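Local coordinates for pirin family protein (Acinetobacter baumannii, PDB 6D0P) that probably acts as a metal-dependent quercetin 2,3-dioxygenase of the pirin family, using one iron per subunit, and carries manganese at its metal site in this crystal, at residues 155-160 with 192-197; 214-219 with 241-246; 168-173 with 184-189. All coordinates share one frame; numbering follows the deposited sequence.

How the contacts relate
All three contacts belong to the C-terminal cupin half. Contacts 1 and 2 are closest, their centres about 10 Å apart. They meet on the sheet where strands 195-199 and 237-242 are neighbours, and the Lys195-Asp219 salt bridge joins them. Contact 3 lies about 15 Å from contact 1 and 18 Å from contact 2, where the hairpin of 169-170 and 173-174 packs on strand 183-190, a neighbour of strand 245-253, into which contact 2 runs. Along the chain, contact 3 falls between the two segments of contact 1, and contact 2 follows both. Together they join loop 155-160, the corner at 243-244 and the hairpin to that cupin's two sheets, away from the manganese site.

Contact 1: residues 155-160 with 192-197; sequences ALDEHG and KGQKHT. With MG (magnesium ion), chain F.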
ATOM      1  N   ALA A 155     -12.817   7.276 -15.215  1.00 20.65           N
ATOM      2  CA  ALA A 155     -12.965   8.721 -15.125  1.00 21.79           C
ATOM      3  C   ALA A 155     -14.137   9.017 -14.183  1.00 23.01           C
ATOM      4  O   ALA A 155     -15.231   8.513 -14.396  1.00 24.60           O
ATOM      5  CB  ALA A 155     -13.193   9.328 -16.480  1.00 23.36           C
ATOM      6  N   LEU A 156     -13.902   9.815 -13.149  1.00 20.41           N
ATOM      7  CA  LEU A 156     -14.956  10.119 -12.179  1.00 20.67           C
ATOM      8  C   LEU A 156     -15.743  11.376 -12.581  1.00 21.02           C
ATOM      9  O   LEU A 156     -16.821  11.631 -12.028  1.00 21.11           O
ATOM     10  CB  LEU A 156     -14.310  10.327 -10.807  1.00 19.89           C
ATOM     11  CG  LEU A 156     -13.630   9.107 -10.215  1.00 20.12           C
ATOM     12  CD1 LEU A 156     -12.921   9.478  -8.928  1.00 19.25           C
ATOM     13  CD2 LEU A 156     -14.654   7.991  -9.999  1.00 20.89           C
ATOM     14  N   ASP A 157     -15.165  12.211 -13.436  1.00 20.36           N
ATOM     15  CA  ASP A 157     -15.855  13.393 -13.912  1.00 21.73           C
ATOM     16  C   ASP A 157     -15.246  13.762 -15.268  1.00 22.01           C
ATOM     17  O   ASP A 157     -14.432  12.999 -15.785  1.00 20.82           O
ATOM     18  CB  ASP A 157     -15.768  14.548 -12.914  1.00 22.35           C
ATOM     19  CG  ASP A 157     -14.348  14.905 -12.509  1.00 23.05           C
ATOM     20  OD1 ASP A 157     -13.425  14.818 -13.382  1.00 22.08           O
ATOM     21  OD2 ASP A 157     -14.167  15.269 -11.317  1.00 25.03           O
ATOM     22  N   GLU A 158     -15.631  14.916 -15.788  1.00 22.71           N
ATOM     23  CA  GLU A 158     -15.165  15.364 -17.078  1.00 24.49           C
ATOM     24  C   GLU A 158     -14.048  16.396 -16.898  1.00 25.79           C
ATOM     25  O   GLU A 158     -13.695  17.095 -17.857  1.00 25.30           O
ATOM     26  CB  GLU A 158     -16.340  15.945 -17.865  1.00 26.13           C
ATOM     27  CG  GLU A 158     -17.435  14.924 -18.133  1.00 27.03           C
ATOM     28  CD  GLU A 158     -18.678  15.470 -18.802  1.00 29.16           C
ATOM     29  OE1 GLU A 158     -18.531  16.282 -19.733  1.00 32.34           O
ATOM     30  OE2 GLU A 158     -19.787  15.059 -18.422  1.00 29.09           O
ATOM     31  N   HIS A 159     -13.465  16.464 -15.698  1.00 24.32           N
ATOM     32  CA  HIS A 159     -12.476  17.486 -15.412  1.00 27.00           C
ATOM     33  C   HIS A 159     -11.098  16.907 -15.110  1.00 25.47           C
ATOM     34  O   HIS A 159     -10.194  17.670 -14.783  1.00 26.93           O
ATOM     35  CB  HIS A 159     -12.987  18.369 -14.261  1.00 29.41           C
ATOM     36  CG  HIS A 159     -14.195  19.144 -14.647  1.00 34.84           C
ATOM     37  ND1 HIS A 159     -15.469  18.793 -14.226  1.00 38.29           N
ATOM     38  CD2 HIS A 159     -14.336  20.207 -15.464  1.00 37.96           C
ATOM     39  CE1 HIS A 159     -16.338  19.635 -14.740  1.00 38.73           C
ATOM     40  NE2 HIS A 159     -15.669  20.499 -15.515  1.00 42.15           N
ATOM     41  N   GLY A 160     -10.920  15.595 -15.208  1.00 23.04           N
ATOM     42  CA  GLY A 160      -9.614  15.020 -14.953  1.00 22.57           C
ATOM     43  C   GLY A 160      -9.563  14.132 -13.719  1.00 21.40           C
ATOM     44  O   GLY A 160      -8.507  13.531 -13.450  1.00 22.58           O
ATOM     45  N   LYS A 192      -9.703  19.697  -8.066  1.00 28.09           N
ATOM     46  CA  LYS A 192     -10.288  20.742  -7.271  1.00 30.42           C
ATOM     47  C   LYS A 192     -11.676  21.104  -7.809  1.00 29.39           C
ATOM     48  O   LYS A 192     -11.868  21.246  -9.030  1.00 28.43           O
ATOM     49  CB  LYS A 192      -9.352  21.953  -7.317  1.00 33.80           C
ATOM     50  CG  LYS A 192      -9.841  23.186  -6.577  1.00 37.70           C
ATOM     51  CD  LYS A 192      -8.845  24.323  -6.631  1.00 40.92           C
ATOM     52  CE  LYS A 192      -9.318  25.543  -5.882  1.00 45.46           C
ATOM     53  NZ  LYS A 192      -8.407  26.690  -6.104  1.00 50.17           N
ATOM     54  N   GLY A 193     -12.611  21.221  -6.879  1.00 30.62           N
ATOM     55  CA  GLY A 193     -13.986  21.650  -7.162  1.00 32.85           C
ATOM     56  C   GLY A 193     -14.904  20.507  -7.578  1.00 33.66           C
ATOM     57  O   GLY A 193     -16.056  20.753  -7.894  1.00 35.52           O
ATOM     58  N   GLN A 194     -14.440  19.260  -7.580  1.00 29.42           N
ATOM     59  CA  GLN A 194     -15.324  18.157  -7.984  1.00 30.77           C
ATOM     60  C   GLN A 194     -15.648  17.261  -6.784  1.00 29.58           C
ATOM     61  O   GLN A 194     -14.734  16.966  -5.962  1.00 29.39           O
ATOM     62  CB  GLN A 194     -14.671  17.333  -9.091  1.00 30.62           C
ATOM     63  CG  GLN A 194     -14.392  18.155 -10.338  1.00 35.67           C
ATOM     64  CD  GLN A 194     -15.662  18.670 -10.979  1.00 39.84           C
ATOM     65  OE1 GLN A 194     -16.658  17.952 -11.112  1.00 48.08           O
ATOM     66  NE2 GLN A 194     -15.622  19.914 -11.419  1.00 39.03           N
ATOM     67  N   LYS A 195     -16.915  16.804  -6.759  1.00 27.25           N
ATOM     68  CA  LYS A 195     -17.476  15.954  -5.724  1.00 32.36           C
ATOM     69  C   LYS A 195     -17.816  14.562  -6.279  1.00 31.59           C
ATOM     70  O   LYS A 195     -18.290  14.451  -7.417  1.00 33.26           O
ATOM     71  CB  LYS A 195     -18.764  16.548  -5.159  1.00 33.79           C
ATOM     72  CG  LYS A 195     -19.371  15.706  -4.044  1.00 37.84           C
ATOM     73  CD  LYS A 195     -20.500  16.358  -3.290  1.00 42.57           C
ATOM     74  CE  LYS A 195     -21.035  15.458  -2.196  1.00 45.77           C
ATOM     75  NZ  LYS A 195     -22.129  16.112  -1.445  1.00 51.89           N
ATOM     76  N   HIS A 196     -17.644  13.534  -5.441  1.00 26.45           N
ATOM     77  CA  HIS A 196     -17.846  12.146  -5.838  1.00 27.05           C
ATOM     78  C   HIS A 196     -18.386  11.306  -4.681  1.00 25.85           C
ATOM     79  O   HIS A 196     -17.931  11.438  -3.554  1.00 25.09           O
ATOM     80  CB  HIS A 196     -16.523  11.554  -6.308  1.00 27.36           C
ATOM     81  CG  HIS A 196     -15.800  12.475  -7.219  1.00 31.79           C
ATOM     82  ND1 HIS A 196     -16.067  12.523  -8.578  1.00 32.14           N
ATOM     83  CD2 HIS A 196     -14.854  13.412  -6.970  1.00 33.99           C
ATOM     84  CE1 HIS A 196     -15.313  13.447  -9.133  1.00 33.68           C
ATOM     85  NE2 HIS A 196     -14.531  13.992  -8.164  1.00 33.96           N
ATOM     86  N   THR A 197     -19.337  10.434  -4.997  1.00 25.01           N
ATOM     87  CA  THR A 197     -19.886   9.496  -4.028  1.00 24.73           C
ATOM     88  C   THR A 197     -19.315   8.111  -4.341  1.00 24.10           C
ATOM     89  O   THR A 197     -19.349   7.643  -5.490  1.00 23.19           O
ATOM     90  CB  THR A 197     -21.420   9.508  -4.045  1.00 27.12           C
ATOM     91  OG1 THR A 197     -21.811  10.793  -3.576  1.00 26.53           O
ATOM     92  CG2 THR A 197     -22.049   8.446  -3.167  1.00 26.65           C
TER
HETATM   93 MG    MG F 302     -18.905  11.216 -11.797  1.00 38.90          MG
HETATM   94  O   HOH W   1     -18.454  11.756  -9.652  1.00 37.04           O
HETATM   95  O   HOH W   2     -19.075  10.781 -13.807  1.00 38.95           O
HETATM   96  O   HOH W   3     -18.403   9.174 -11.449  1.00 27.29           O
HETATM   97  O   HOH W   4     -20.886  10.734 -11.244  1.00 35.68           O
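Leu156 and Asp157, in the loop between strands 153-155 and 162-165, meet His196 near the start of strand 195-199 in the C-terminal cupin domain, and an Asx turn shapes the loop side. The tight part surrounds the His196 imidazole. CB of Leu156 lies 3.6 Å from His196 ND1, and Leu156 CD1 rests over one face of the ring. Asp157 comes in at the edge, its OD2 near the ring plane and 3.1 Å from His196 CE1, with carboxylate and imidazole turned 43° against each other. The same OD2 touches Gln194 CG at 3.1 Å, but its hydrogen bond goes to Ser161 OG, so the aspartate is tied to its own loop and merely packs against Gln194 and His196. With chi1 at 54°, CG sits between the backbone N and the carbonyl carbon, which lets OD1 turn back and accept from His159 N at 2.8 Å. That bond, arriving from above the carboxylate plane, closes the Asx turn.

Toward solvent the contact is looser. The exposed His159 ring and the Gln194 amide approach with planes 31° apart; His159 ND1 and Gln194 NE2 are 3.0 Å apart, yet the angle is too poor for a hydrogen bond. On another side a magnesium ion is bound by Leu156 O at 2.1 Å, opposite water 4, while water 1, opposite water 2, is a longer ligand. The strand reaches the metal only through solvent, since water 1 is hydrogen-bonded to His196 ND1 at 2.7 Å.

Contact 2: residues 214-219 with 241-246; sequences AVVVND and NAEEDT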
ATOM      1  N   ALA A 214      -6.311  18.268  -0.500  1.00 18.58           N
ATOM      2  CA  ALA A 214      -7.309  18.613   0.518  1.00 18.79           C
ATOM      3  C   ALA A 214      -8.686  18.206   0.012  1.00 18.53           C
ATOM      4  O   ALA A 214      -9.114  18.671  -1.065  1.00 19.14           O
ATOM      5  CB  ALA A 214      -7.282  20.093   0.783  1.00 20.55           C
ATOM      6  N   VAL A 215      -9.364  17.346   0.772  0.50 17.41           N
ATOM      7  CA  VAL A 215     -10.660  16.832   0.371  0.50 17.15           C
ATOM      8  C   VAL A 215     -11.577  16.721   1.599  0.50 17.02           C
ATOM      9  O   VAL A 215     -11.125  16.355   2.705  0.50 16.58           O
ATOM     10  CB  VAL A 215     -10.490  15.482  -0.344  0.50 16.99           C
ATOM     11  CG1 VAL A 215      -9.645  14.518   0.475  0.50 16.42           C
ATOM     12  CG2 VAL A 215     -11.822  14.855  -0.716  0.50 16.88           C
ATOM     13  N   VAL A 216     -12.863  17.031   1.384  1.00 16.91           N
ATOM     14  CA  VAL A 216     -13.871  17.020   2.426  1.00 17.56           C
ATOM     15  C   VAL A 216     -14.644  15.707   2.311  1.00 17.72           C
ATOM     16  O   VAL A 216     -15.147  15.375   1.232  1.00 16.23           O
ATOM     17  CB  VAL A 216     -14.818  18.232   2.316  1.00 18.66           C
ATOM     18  CG1 VAL A 216     -15.920  18.179   3.363  1.00 20.06           C
ATOM     19  CG2 VAL A 216     -14.062  19.545   2.407  1.00 19.53           C
ATOM     20  N   VAL A 217     -14.729  14.975   3.426  1.00 17.92           N
ATOM     21  CA  VAL A 217     -15.470  13.725   3.494  1.00 19.39           C
ATOM     22  C   VAL A 217     -16.874  14.004   4.069  1.00 20.77           C
ATOM     23  O   VAL A 217     -17.014  14.642   5.126  1.00 19.71           O
ATOM     24  CB  VAL A 217     -14.735  12.694   4.372  1.00 20.53           C
ATOM     25  CG1 VAL A 217     -15.460  11.359   4.407  1.00 21.52           C
ATOM     26  CG2 VAL A 217     -13.288  12.518   3.961  1.00 20.04           C
ATOM     27  N   ASN A 218     -17.897  13.494   3.392  1.00 21.32           N
ATOM     28  CA  ASN A 218     -19.299  13.608   3.825  1.00 23.25           C
ATOM     29  C   ASN A 218     -19.678  15.059   4.154  1.00 25.80           C
ATOM     30  O   ASN A 218     -20.390  15.295   5.127  1.00 27.01           O
ATOM     31  CB  ASN A 218     -19.591  12.683   5.009  1.00 23.82           C
ATOM     32  CG  ASN A 218     -19.476  11.226   4.630  1.00 24.01           C
ATOM     33  OD1 ASN A 218     -19.569  10.894   3.456  1.00 22.34           O
ATOM     34  ND2 ASN A 218     -19.274  10.353   5.607  1.00 25.06           N
ATOM     35  N   ASP A 219     -19.190  16.006   3.350  1.00 25.96           N
ATOM     36  CA  ASP A 219     -19.529  17.435   3.442  1.00 29.64           C
ATOM     37  C   ASP A 219     -19.094  18.108   4.749  1.00 28.10           C
ATOM     38  O   ASP A 219     -19.253  19.312   4.838  1.00 30.49           O
ATOM     39  CB  ASP A 219     -21.041  17.680   3.327  1.00 33.60           C
ATOM     40  CG  ASP A 219     -21.650  17.146   2.047  1.00 38.61           C
ATOM     41  OD1 ASP A 219     -21.055  17.369   0.963  1.00 38.33           O
ATOM     42  OD2 ASP A 219     -22.708  16.511   2.146  1.00 51.08           O
ATOM     43  N   ASN A 241     -15.135  15.501  -1.707  1.00 20.04           N
ATOM     44  CA  ASN A 241     -15.269  16.763  -2.444  1.00 21.06           C
ATOM     45  C   ASN A 241     -13.923  17.471  -2.366  1.00 20.12           C
ATOM     46  O   ASN A 241     -13.528  17.893  -1.285  1.00 19.84           O
ATOM     47  CB  ASN A 241     -16.395  17.616  -1.852  1.00 24.65           C
ATOM     48  CG  ASN A 241     -16.896  18.696  -2.790  1.00 29.25           C
ATOM     49  OD1 ASN A 241     -16.314  18.934  -3.848  1.00 32.23           O
ATOM     50  ND2 ASN A 241     -17.994  19.338  -2.416  1.00 30.47           N
ATOM     51  N   ALA A 242     -13.207  17.572  -3.481  1.00 19.81           N
ATOM     52  CA  ALA A 242     -11.854  18.150  -3.463  1.00 20.20           C
ATOM     53  C   ALA A 242     -11.859  19.689  -3.368  1.00 21.51           C
ATOM     54  O   ALA A 242     -12.489  20.376  -4.162  1.00 22.25           O
ATOM     55  CB  ALA A 242     -11.104  17.694  -4.686  1.00 20.48           C
ATOM     56  N   GLU A 243     -11.050  20.218  -2.451  1.00 22.44           N
ATOM     57  CA  GLU A 243     -10.856  21.668  -2.281  1.00 25.91           C
ATOM     58  C   GLU A 243      -9.583  22.098  -3.035  1.00 26.30           C
ATOM     59  O   GLU A 243      -9.354  23.288  -3.296  1.00 24.06           O
ATOM     60  CB  GLU A 243     -10.771  22.019  -0.799  1.00 29.84           C
ATOM     61  CG  GLU A 243     -12.023  21.656  -0.018  1.00 35.11           C
ATOM     62  CD  GLU A 243     -13.134  22.692  -0.076  1.00 39.53           C
ATOM     63  OE1 GLU A 243     -13.165  23.472  -1.051  1.00 49.16           O
ATOM     64  OE2 GLU A 243     -13.975  22.716   0.848  1.00 44.37           O
ATOM     65  N   GLU A 244      -8.767  21.094  -3.354  1.00 24.44           N
ATOM     66  CA  GLU A 244      -7.505  21.235  -4.091  0.50 24.90           C
ATOM     67  C   GLU A 244      -7.285  19.946  -4.892  1.00 23.65           C
ATOM     68  O   GLU A 244      -7.840  18.917  -4.535  1.00 22.30           O
ATOM     69  CB  GLU A 244      -6.288  21.336  -3.159  0.50 25.72           C
ATOM     70  CG  GLU A 244      -6.263  22.529  -2.216  0.50 27.59           C
ATOM     71  CD  GLU A 244      -5.119  22.438  -1.220  0.50 30.77           C
ATOM     72  OE1 GLU A 244      -4.184  21.633  -1.470  0.50 31.90           O
ATOM     73  OE2 GLU A 244      -5.159  23.154  -0.190  0.50 34.91           O
ATOM     74  N   ASP A 245      -6.461  19.974  -5.932  1.00 22.18           N
ATOM     75  CA  ASP A 245      -6.133  18.719  -6.640  1.00 22.33           C
ATOM     76  C   ASP A 245      -5.581  17.743  -5.593  1.00 20.99           C
ATOM     77  O   ASP A 245      -4.649  18.114  -4.844  1.00 18.89           O
ATOM     78  CB  ASP A 245      -5.073  18.932  -7.722  1.00 24.45           C
ATOM     79  CG  ASP A 245      -5.591  19.609  -8.980  1.00 28.54           C
ATOM     80  OD1 ASP A 245      -6.781  19.995  -9.010  1.00 26.61           O
ATOM     81  OD2 ASP A 245      -4.793  19.735  -9.922  1.00 33.38           O
ATOM     82  N   THR A 246      -6.139  16.535  -5.523  1.00 19.68           N
ATOM     83  CA  THR A 246      -5.809  15.610  -4.442  1.00 19.89           C
ATOM     84  C   THR A 246      -5.410  14.228  -4.975  1.00 18.72           C
ATOM     85  O   THR A 246      -6.119  13.665  -5.792  1.00 20.21           O
ATOM     86  CB  THR A 246      -7.029  15.478  -3.514  1.00 20.64           C
ATOM     87  OG1 THR A 246      -7.352  16.758  -2.961  1.00 19.96           O
ATOM     88  CG2 THR A 246      -6.828  14.467  -2.412  1.00 20.96           C
TER
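An antiparallel strand pair of the C-terminal cupin domain, ending where the chain turns a corner from strand 237-242 into strand 245-253, brings Val216 against Asn241 and Ala214 against residues 243-246. Val216 and Asn241 form a regular hydrogen-bonded pair: Val216 N gives to Asn241 O at 2.9 Å with a nearly straight N-H (174°), and Asn241 N returns a bond to Val216 O, also 2.9 Å. Val215 and Ala242 follow as the non-hydrogen-bonded pair, and there Val215 CA leans its C-H on Asn241 O.

At the corner the ladder loses its regularity. Ala214 O receives Glu243 N at 2.8 Å and, more weakly, Glu244 N at 3.4 Å, so one carbonyl serves two successive amides. Ala214 N no longer finds a backbone acceptor in this segment; it bonds to Thr246 OG1 at 3.1 Å. The Thr246 hydroxyl, placed beside its own backbone N by a chi1 of -61°, donates in turn to Glu244 O at 2.7 Å. The Glu243 chain bends at chi2 (-84°) back over Val216 and lays its CG 3.8 Å from Val216 CG2, with Glu243 OE2 3.5 Å from that same methyl. Val215 itself is paired on its far side with Leu223 of strand 221-224.

The threonine relay implies a fixed direction: because OG1 spends its proton on Glu244 O, its oxygen is left to accept from Ala214 N, and a buried hydroxyl thus carries the pairing on where the strand turns from one sheet to the other.

Contact 3: residues 168-173 with 184-189; sequences GEYADA and NVWDGK
Asn184 OD1 is gripped from two sides. Glu169 N donates to it at 2.9 Å (N-H...O 163°), nearly along the C=O axis, while Trp186 NE1 adds a weak bond at 3.2 Å from two residues further along the same strand. The amide's other end is used too: Asn184 ND2 donates to water 5 at 3.0 Å, water 5 donates onward to Glu169 O, and Thr252 OG1 is a further partner of ND2. Glu169 is thus held by this one side chain, its N-H directly and its C=O through water 5, and these bonds set which end of the Asn184 amide is oxygen.

Beyond it the Trp186 indole is packed on both faces. Asn184 CB lies 3.3 Å above one face, offset toward the rim. Against the opposite face comes the edge of Tyr170, a T-shaped pair with planes at 75° and the phenol centroid 5.1 Å from that of the indole's six-membered ring. Tyr170 CD1 makes the closest touch, 3.7 Å from Trp186 CH2; CG of the tyrosine points opposite its backbone N (chi1 -175°), which carries the ring across the indole.

Tyr170 also opens a type I' turn to Ala173, the link of the small hairpin 169-170/173-174. That hairpin sits over strand 183-190: Trp186 packs on Leu163 and Val165 of strand 162-165 and on Val250 of strand 245-253, and Tyr170 reaches Ile154 of strand 153-155 and Leu156 just after it.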
ATOM      1  N   GLY A 168      -9.811  -5.374  -6.302  1.00 15.36           N
ATOM      2  CA  GLY A 168     -11.217  -5.322  -5.983  1.00 16.98           C
ATOM      3  C   GLY A 168     -12.078  -5.035  -7.201  1.00 18.45           C
ATOM      4  O   GLY A 168     -11.915  -5.614  -8.277  1.00 17.17           O
ATOM      5  N   GLU A 169     -13.010  -4.122  -7.035  1.00 21.55           N
ATOM      6  CA  GLU A 169     -13.927  -3.823  -8.133  1.00 27.53           C
ATOM      7  C   GLU A 169     -14.557  -2.448  -7.927  1.00 27.42           C
ATOM      8  O   GLU A 169     -14.951  -2.123  -6.823  1.00 29.31           O
ATOM      9  CB  GLU A 169     -15.058  -4.853  -8.174  1.00 31.82           C
ATOM     10  CG  GLU A 169     -16.133  -4.516  -9.200  1.00 41.13           C
ATOM     11  CD  GLU A 169     -16.836  -5.705  -9.843  1.00 47.76           C
ATOM     12  OE1 GLU A 169     -17.066  -6.712  -9.142  1.00 49.57           O
ATOM     13  OE2 GLU A 169     -17.161  -5.616 -11.045  1.00 59.35           O
ATOM     14  N   TYR A 170     -14.639  -1.699  -9.009  1.00 27.97           N
ATOM     15  CA  TYR A 170     -15.291  -0.406  -9.035  1.00 29.03           C
ATOM     16  C   TYR A 170     -15.961  -0.206 -10.409  1.00 30.80           C
ATOM     17  O   TYR A 170     -15.370  -0.501 -11.434  1.00 31.02           O
ATOM     18  CB  TYR A 170     -14.279   0.711  -8.763  1.00 26.44           C
ATOM     19  CG  TYR A 170     -14.937   2.051  -8.653  1.00 28.15           C
ATOM     20  CD1 TYR A 170     -15.400   2.501  -7.430  1.00 29.79           C
ATOM     21  CD2 TYR A 170     -15.175   2.832  -9.771  1.00 30.00           C
ATOM     22  CE1 TYR A 170     -16.060   3.710  -7.317  1.00 31.83           C
ATOM     23  CE2 TYR A 170     -15.838   4.042  -9.673  1.00 31.41           C
ATOM     24  CZ  TYR A 170     -16.288   4.478  -8.446  1.00 31.76           C
ATOM     25  OH  TYR A 170     -16.946   5.665  -8.333  1.00 37.95           O
ATOM     26  N   ALA A 171     -17.193   0.282 -10.436  1.00 39.55           N
ATOM     27  CA  ALA A 171     -17.900   0.604 -11.717  1.00 41.14           C
ATOM     28  C   ALA A 171     -17.827  -0.558 -12.723  1.00 41.64           C
ATOM     29  O   ALA A 171     -17.574  -0.344 -13.939  1.00 40.44           O
ATOM     30  CB  ALA A 171     -17.305   1.863 -12.312  1.00 45.02           C
ATOM     31  N   ASP A 172     -18.052  -1.775 -12.234  1.00 38.65           N
ATOM     32  CA  ASP A 172     -17.997  -2.984 -13.067  1.00 40.79           C
ATOM     33  C   ASP A 172     -16.576  -3.240 -13.602  1.00 37.65           C
ATOM     34  O   ASP A 172     -16.405  -4.123 -14.423  1.00 39.33           O
ATOM     35  CB  ASP A 172     -18.999  -2.928 -14.226  1.00 48.73           C
ATOM     36  CG  ASP A 172     -20.441  -2.761 -13.773  1.00 55.16           C
ATOM     37  OD1 ASP A 172     -20.834  -3.439 -12.797  1.00 57.21           O
ATOM     38  OD2 ASP A 172     -21.157  -1.957 -14.399  1.00 65.48           O
ATOM     39  N   ALA A 173     -15.566  -2.502 -13.145  1.00 32.63           N
ATOM     40  CA  ALA A 173     -14.182  -2.746 -13.569  1.00 31.80           C
ATOM     41  C   ALA A 173     -13.504  -3.623 -12.510  1.00 29.86           C
ATOM     42  O   ALA A 173     -13.616  -3.338 -11.332  1.00 30.06           O
ATOM     43  CB  ALA A 173     -13.450  -1.435 -13.733  1.00 32.65           C
ATOM     44  N   ASN A 184     -10.565  -3.945  -1.521  1.00 13.93           N
ATOM     45  CA  ASN A 184     -10.399  -2.939  -2.556  1.00 13.65           C
ATOM     46  C   ASN A 184      -9.165  -2.090  -2.266  1.00 13.50           C
ATOM     47  O   ASN A 184      -8.925  -1.650  -1.118  1.00 11.98           O
ATOM     48  CB  ASN A 184     -11.576  -1.966  -2.630  1.00 15.13           C
ATOM     49  CG  ASN A 184     -12.832  -2.597  -3.173  1.00 16.41           C
ATOM     50  OD1 ASN A 184     -12.839  -3.072  -4.308  1.00 17.51           O
ATOM     51  ND2 ASN A 184     -13.910  -2.566  -2.392  1.00 18.04           N
ATOM     52  N   VAL A 185      -8.417  -1.833  -3.328  1.00 12.61           N
ATOM     53  CA  VAL A 185      -7.341  -0.868  -3.283  1.00 12.75           C
ATOM     54  C   VAL A 185      -7.540  -0.012  -4.521  1.00 12.28           C
ATOM     55  O   VAL A 185      -7.402  -0.508  -5.661  1.00 11.85           O
ATOM     56  CB  VAL A 185      -5.926  -1.472  -3.237  1.00 13.03           C
ATOM     57  CG1 VAL A 185      -4.862  -0.383  -3.359  1.00 13.54           C
ATOM     58  CG2 VAL A 185      -5.688  -2.281  -1.969  1.00 13.22           C
ATOM     59  N   TRP A 186      -7.950   1.226  -4.283  1.00 12.27           N
ATOM     60  CA  TRP A 186      -8.194   2.168  -5.354  1.00 13.54           C
ATOM     61  C   TRP A 186      -7.279   3.378  -5.169  1.00 13.80           C
ATOM     62  O   TRP A 186      -7.105   3.848  -4.041  1.00 13.89           O
ATOM     63  CB  TRP A 186      -9.656   2.640  -5.367  1.00 13.85           C
ATOM     64  CG  TRP A 186     -10.692   1.567  -5.351  1.00 14.85           C
ATOM     65  CD1 TRP A 186     -10.606   0.316  -5.888  1.00 15.40           C
ATOM     66  CD2 TRP A 186     -12.029   1.698  -4.833  1.00 15.54           C
ATOM     67  NE1 TRP A 186     -11.781  -0.360  -5.686  1.00 17.03           N
ATOM     68  CE2 TRP A 186     -12.676   0.467  -5.049  1.00 16.51           C
ATOM     69  CE3 TRP A 186     -12.714   2.718  -4.158  1.00 16.29           C
ATOM     70  CZ2 TRP A 186     -13.988   0.236  -4.638  1.00 16.83           C
ATOM     71  CZ3 TRP A 186     -14.013   2.490  -3.743  1.00 17.54           C
ATOM     72  CH2 TRP A 186     -14.639   1.265  -3.989  1.00 16.89           C
ATOM     73  N   ASP A 187      -6.687   3.896  -6.236  1.00 14.69           N
ATOM     74  CA  ASP A 187      -5.902   5.129  -6.068  1.00 16.38           C
ATOM     75  C   ASP A 187      -6.346   6.129  -7.136  1.00 16.55           C
ATOM     76  O   ASP A 187      -7.038   5.785  -8.091  1.00 18.16           O
ATOM     77  CB  ASP A 187      -4.391   4.864  -6.041  1.00 18.76           C
ATOM     78  CG  ASP A 187      -3.711   4.707  -7.381  1.00 23.82           C
ATOM     79  OD1 ASP A 187      -4.424   4.628  -8.384  1.00 25.91           O
ATOM     80  OD2 ASP A 187      -2.456   4.674  -7.406  1.00 26.34           O
ATOM     81  N   GLY A 188      -5.923   7.355  -7.028  1.00 16.30           N
ATOM     82  CA  GLY A 188      -6.294   8.272  -8.091  1.00 17.12           C
ATOM     83  C   GLY A 188      -6.122   9.722  -7.704  1.00 17.54           C
ATOM     84  O   GLY A 188      -5.379  10.054  -6.765  1.00 15.81           O
ATOM     85  N   LYS A 189      -6.788  10.560  -8.499  1.00 18.24           N
ATOM     86  CA  LYS A 189      -6.715  11.974  -8.356  1.00 19.90           C
ATOM     87  C   LYS A 189      -8.121  12.564  -8.465  1.00 19.13           C
ATOM     88  O   LYS A 189      -8.891  12.217  -9.375  1.00 17.63           O
ATOM     89  CB  LYS A 189      -5.805  12.556  -9.444  1.00 23.54           C
ATOM     90  CG  LYS A 189      -5.682  14.070  -9.455  1.00 28.20           C
ATOM     91  CD  LYS A 189      -4.941  14.548 -10.689  1.00 35.17           C
ATOM     92  CE  LYS A 189      -4.849  16.051 -10.790  1.00 39.88           C
ATOM     93  NZ  LYS A 189      -4.396  16.451 -12.143  1.00 42.83           N
TER
HETATM   94  O   HOH W   5     -16.203  -2.941  -4.216  1.00 26.08           O